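Local coordinates for protein CDP-glucose 4,6-dehydratase (Salmonella enterica subsp. enterica serovar Typhi, PDB 1WVG) that catalyses the NAD(+)-dependent conversion of CDP-D-glucose to CDP-4-dehydro-6-deoxy-D-glucose and water, a step toward the dideoxy sugars of the lipopolysaccharide O-antigen, at residues N195-G200 and E324-I329. Residues are numbered along the deposited sequence; the frame is centred on the assembly and turned at random.
Sequences NVIGGG and ETLSRI. With CXY (cytidine-5'-diphospho-beta-D-xylose), chain D.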
ATOM      1  N   ASN A 195      -6.543  24.228  -5.388  1.00 21.13           N
ATOM      2  CA  ASN A 195      -6.305  25.206  -6.434  1.00 20.54           C
ATOM      3  C   ASN A 195      -7.032  26.459  -6.001  1.00 20.45           C
ATOM      4  O   ASN A 195      -8.251  26.447  -6.031  1.00 21.46           O
ATOM      5  CB  ASN A 195      -6.857  24.743  -7.784  1.00 20.46           C
ATOM      6  CG  ASN A 195      -5.821  23.910  -8.506  1.00 40.49           C
ATOM      7  OD1 ASN A 195      -5.268  22.968  -7.926  1.00 24.03           O
ATOM      8  ND2 ASN A 195      -5.563  24.206  -9.780  1.00 16.41           N
ATOM      9  N   VAL A 196      -6.283  27.481  -5.537  1.00 23.64           N
ATOM     10  CA  VAL A 196      -6.859  28.734  -5.066  1.00 20.47           C
ATOM     11  C   VAL A 196      -7.220  29.627  -6.220  1.00 26.03           C
ATOM     12  O   VAL A 196      -6.427  29.845  -7.125  1.00 27.21           O
ATOM     13  CB  VAL A 196      -5.948  29.580  -4.157  1.00 20.65           C
ATOM     14  CG1 VAL A 196      -5.869  28.967  -2.782  1.00 17.60           C
ATOM     15  CG2 VAL A 196      -4.547  29.732  -4.741  1.00 19.16           C
ATOM     16  N   ILE A 197      -8.421  30.148  -6.141  1.00 23.36           N
ATOM     17  CA  ILE A 197      -8.946  31.070  -7.109  1.00 23.22           C
ATOM     18  C   ILE A 197      -9.532  32.199  -6.307  1.00 22.48           C
ATOM     19  O   ILE A 197     -10.099  31.971  -5.239  1.00 20.77           O
ATOM     20  CB  ILE A 197      -9.990  30.396  -7.993  1.00 18.40           C
ATOM     21  CG1 ILE A 197     -11.022  29.669  -7.142  1.00 19.93           C
ATOM     22  CG2 ILE A 197      -9.276  29.391  -8.871  1.00 15.86           C
ATOM     23  CD1 ILE A 197     -12.359  29.415  -7.851  1.00 22.64           C
ATOM     24  N   GLY A 198      -9.367  33.429  -6.763  1.00 21.93           N
ATOM     25  CA  GLY A 198      -9.952  34.552  -6.012  1.00 20.19           C
ATOM     26  C   GLY A 198      -9.710  35.857  -6.775  1.00 32.86           C
ATOM     27  O   GLY A 198      -8.982  35.872  -7.791  1.00 30.87           O
ATOM     28  N   GLY A 199     -10.303  36.957  -6.318  1.00 25.54           N
ATOM     29  CA  GLY A 199     -10.010  38.192  -7.033  1.00 20.23           C
ATOM     30  C   GLY A 199      -8.535  38.538  -6.776  1.00 26.84           C
ATOM     31  O   GLY A 199      -8.009  38.251  -5.693  1.00 32.21           O
ATOM     32  N   GLY A 200      -7.837  39.127  -7.753  1.00 26.75           N
ATOM     33  CA  GLY A 200      -6.447  39.519  -7.503  1.00 21.87           C
ATOM     34  C   GLY A 200      -5.306  38.617  -7.960  1.00 31.34           C
ATOM     35  O   GLY A 200      -4.166  38.851  -7.513  1.00 32.80           O
ATOM     36  N   GLU A 324     -20.501  30.227  -5.205  1.00 28.83           N
ATOM     37  CA  GLU A 324     -20.443  31.471  -4.471  1.00 28.89           C
ATOM     38  C   GLU A 324     -19.089  32.087  -4.729  1.00 39.67           C
ATOM     39  O   GLU A 324     -18.925  33.270  -5.058  1.00 33.86           O
ATOM     40  CB  GLU A 324     -20.653  31.167  -2.976  1.00 30.30           C
ATOM     41  CG  GLU A 324     -19.694  31.962  -2.084  1.00 46.22           C
ATOM     42  CD  GLU A 324     -20.299  33.266  -1.642  1.00 67.23           C
ATOM     43  OE1 GLU A 324     -20.390  34.241  -2.378  1.00100.00           O
ATOM     44  OE2 GLU A 324     -20.692  33.237  -0.391  1.00 50.45           O
ATOM     45  N   THR A 325     -18.110  31.212  -4.613  1.00 29.14           N
ATOM     46  CA  THR A 325     -16.770  31.600  -4.870  1.00 22.59           C
ATOM     47  C   THR A 325     -16.673  32.252  -6.275  1.00 35.70           C
ATOM     48  O   THR A 325     -16.278  33.408  -6.396  1.00 30.67           O
ATOM     49  CB  THR A 325     -15.893  30.365  -4.610  1.00 26.50           C
ATOM     50  OG1 THR A 325     -15.792  30.209  -3.190  1.00 29.23           O
ATOM     51  CG2 THR A 325     -14.519  30.499  -5.264  1.00 25.92           C
ATOM     52  N   LEU A 326     -17.087  31.563  -7.352  1.00 25.23           N
ATOM     53  CA  LEU A 326     -17.031  32.128  -8.697  1.00 21.53           C
ATOM     54  C   LEU A 326     -17.742  33.467  -8.785  1.00 28.34           C
ATOM     55  O   LEU A 326     -17.325  34.434  -9.430  1.00 23.46           O
ATOM     56  CB  LEU A 326     -17.631  31.116  -9.680  1.00 22.92           C
ATOM     57  CG  LEU A 326     -16.694  29.936  -9.888  1.00 24.59           C
ATOM     58  CD1 LEU A 326     -17.277  29.040 -10.967  1.00 25.61           C
ATOM     59  CD2 LEU A 326     -15.293  30.406 -10.296  1.00 23.29           C
ATOM     60  N   SER A 327     -18.841  33.539  -8.087  1.00 23.13           N
ATOM     61  CA  SER A 327     -19.572  34.764  -8.114  1.00 29.73           C
ATOM     62  C   SER A 327     -18.777  35.933  -7.550  1.00 30.38           C
ATOM     63  O   SER A 327     -18.719  37.017  -8.127  1.00 33.41           O
ATOM     64  CB  SER A 327     -20.881  34.580  -7.412  1.00 25.42           C
ATOM     65  OG  SER A 327     -21.409  35.871  -7.219  1.00 57.59           O
ATOM     66  N   ARG A 328     -18.138  35.685  -6.416  1.00 29.31           N
ATOM     67  CA  ARG A 328     -17.322  36.668  -5.739  1.00 27.77           C
ATOM     68  C   ARG A 328     -16.116  37.080  -6.548  1.00 24.70           C
ATOM     69  O   ARG A 328     -15.739  38.240  -6.492  1.00 31.42           O
ATOM     70  CB  ARG A 328     -16.846  36.160  -4.387  1.00 25.30           C
ATOM     71  CG  ARG A 328     -17.926  36.292  -3.332  1.00 18.69           C
ATOM     72  CD  ARG A 328     -17.596  35.503  -2.065  1.00 36.03           C
ATOM     73  NE  ARG A 328     -18.535  35.720  -0.952  1.00 30.24           N
ATOM     74  CZ  ARG A 328     -18.673  36.862  -0.237  1.00 33.23           C
ATOM     75  NH1 ARG A 328     -17.944  37.949  -0.469  1.00 29.44           N
ATOM     76  NH2 ARG A 328     -19.562  36.914   0.754  1.00 36.87           N
ATOM     77  N   ILE A 329     -15.506  36.153  -7.290  1.00 15.72           N
ATOM     78  CA  ILE A 329     -14.342  36.513  -8.114  1.00 21.47           C
ATOM     79  C   ILE A 329     -14.717  37.533  -9.185  1.00 30.13           C
ATOM     80  O   ILE A 329     -13.953  38.448  -9.530  1.00 29.43           O
ATOM     81  CB  ILE A 329     -13.810  35.292  -8.842  1.00 23.57           C
ATOM     82  CG1 ILE A 329     -13.144  34.401  -7.828  1.00 35.07           C
ATOM     83  CG2 ILE A 329     -12.779  35.590  -9.913  1.00 14.22           C
ATOM     84  CD1 ILE A 329     -12.633  33.131  -8.498  1.00 58.78           C
TER
HETATM   85  O1B CXY D 401      -3.428  23.106 -11.295  1.00 29.16           O
HETATM   86  PB  CXY D 401      -2.437  24.176 -11.708  1.00 28.73           P
HETATM   87  O2B CXY D 401      -1.506  23.758 -12.816  1.00 25.77           O
HETATM   88  O1' CXY D 401      -1.566  24.648 -10.396  1.00 29.67           O
HETATM   89  O3A CXY D 401      -3.469  25.270 -12.064  1.00 26.46           O
HETATM   90  PA  CXY D 401      -3.915  25.930 -13.504  1.00 28.73           P
HETATM   91  O1A CXY D 401      -4.897  26.989 -13.147  1.00 18.54           O
HETATM   92  O2A CXY D 401      -2.738  26.417 -14.253  1.00 23.86           O
HETATM   93  O5D CXY D 401      -4.543  24.670 -14.249  1.00 35.02           O
HETATM   94  C5D CXY D 401      -5.844  24.227 -13.839  1.00 35.54           C
HETATM   95  C4D CXY D 401      -6.390  23.301 -14.898  1.00 27.79           C
HETATM   96  O4D CXY D 401      -7.036  24.118 -15.906  1.00 23.69           O
HETATM   97  C3D CXY D 401      -5.405  22.378 -15.614  1.00 19.35           C
HETATM   98  O3D CXY D 401      -5.931  21.056 -15.996  1.00 26.15           O
HETATM   99  C2D CXY D 401      -5.116  23.268 -16.836  1.00 18.82           C
HETATM  100  O2D CXY D 401      -4.617  22.446 -17.894  1.00 26.64           O
HETATM  101  C1D CXY D 401      -6.510  23.762 -17.149  1.00 25.69           C
HETATM  102  N1  CXY D 401      -6.536  24.949 -18.009  1.00 22.25           N
HETATM  103  C6  CXY D 401      -5.942  26.129 -17.591  1.00 32.21           C
HETATM  104  C5  CXY D 401      -5.956  27.222 -18.311  1.00 41.10           C
HETATM  105  C4  CXY D 401      -6.573  27.255 -19.592  1.00 39.91           C
HETATM  106  N3  CXY D 401      -7.172  26.039 -19.960  1.00 18.64           N
HETATM  107  C2  CXY D 401      -7.181  24.863 -19.228  1.00 32.34           C
HETATM  108  N4  CXY D 401      -6.608  28.218 -20.350  1.00 28.90           N
HETATM  109  O2  CXY D 401      -7.709  23.819 -19.627  1.00 24.87           O
HETATM  110  C1' CXY D 401      -2.199  25.658  -9.631  1.00 32.29           C
HETATM  111  C2' CXY D 401      -1.103  26.593  -9.183  1.00 33.86           C
HETATM  112  C3' CXY D 401      -0.151  25.769  -8.338  1.00 26.04           C
HETATM  113  C4' CXY D 401      -0.887  25.175  -7.137  1.00 20.22           C
HETATM  114  C5' CXY D 401      -2.074  24.351  -7.619  1.00 17.17           C
HETATM  115  O2' CXY D 401      -0.369  27.133 -10.303  1.00 26.37           O
HETATM  116  O3' CXY D 401       0.882  26.624  -7.814  1.00 21.96           O
HETATM  117  O4' CXY D 401       0.005  24.381  -6.359  1.00 28.08           O
HETATM  118  O5' CXY D 401      -2.918  25.129  -8.474  1.00 29.32           O
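A single methyl, CD1 of Ile197, meets three side chains of the helix that holds residues 324-329, and no hydrogen bond crosses between the segments. CD1 of Ile197 comes closest to CG2 of Thr325, at 3.5 Å, with CD1 of Ile329 and CD2 of Leu326 only slightly farther off. The torsion behind this reach is an uncommon one for isoleucine: with chi1 at 50°, CG1 lies between the backbone N and the carbonyl carbon, and the side chain meets those of Thr325 and Ile329 at about a right angle. Past the end of the strand, side-chain packing gives way to packing on bare backbone, where Ile329 lays CG1 3.7 Å from CA of Gly198. The backbones are closest here, with CA of Gly199 4.8 Å from CA of Ile329. Strand 187-197 belongs to the parallel sheet of the Rossmann fold of the short-chain dehydrogenase/reductase family, and the contact joins its C-terminal end and the glycine loop after it to helix 322-337. Ile208 of helix 207-216 also touches Ile197, Leu326 and Ile329, adding to the buried apolar cluster. Thr325 turns its methyl to the strand, while OG1 makes a weak hydrogen bond to the carbonyl of Gly321. Two residues before Ile197, Asn195 belongs to the pocket of the bound CDP-xylose, which probably takes the substrate CDP-glucose similarly: its ND2 donates to diphosphate O1B over 2.8 Å, nearly straight at 164°.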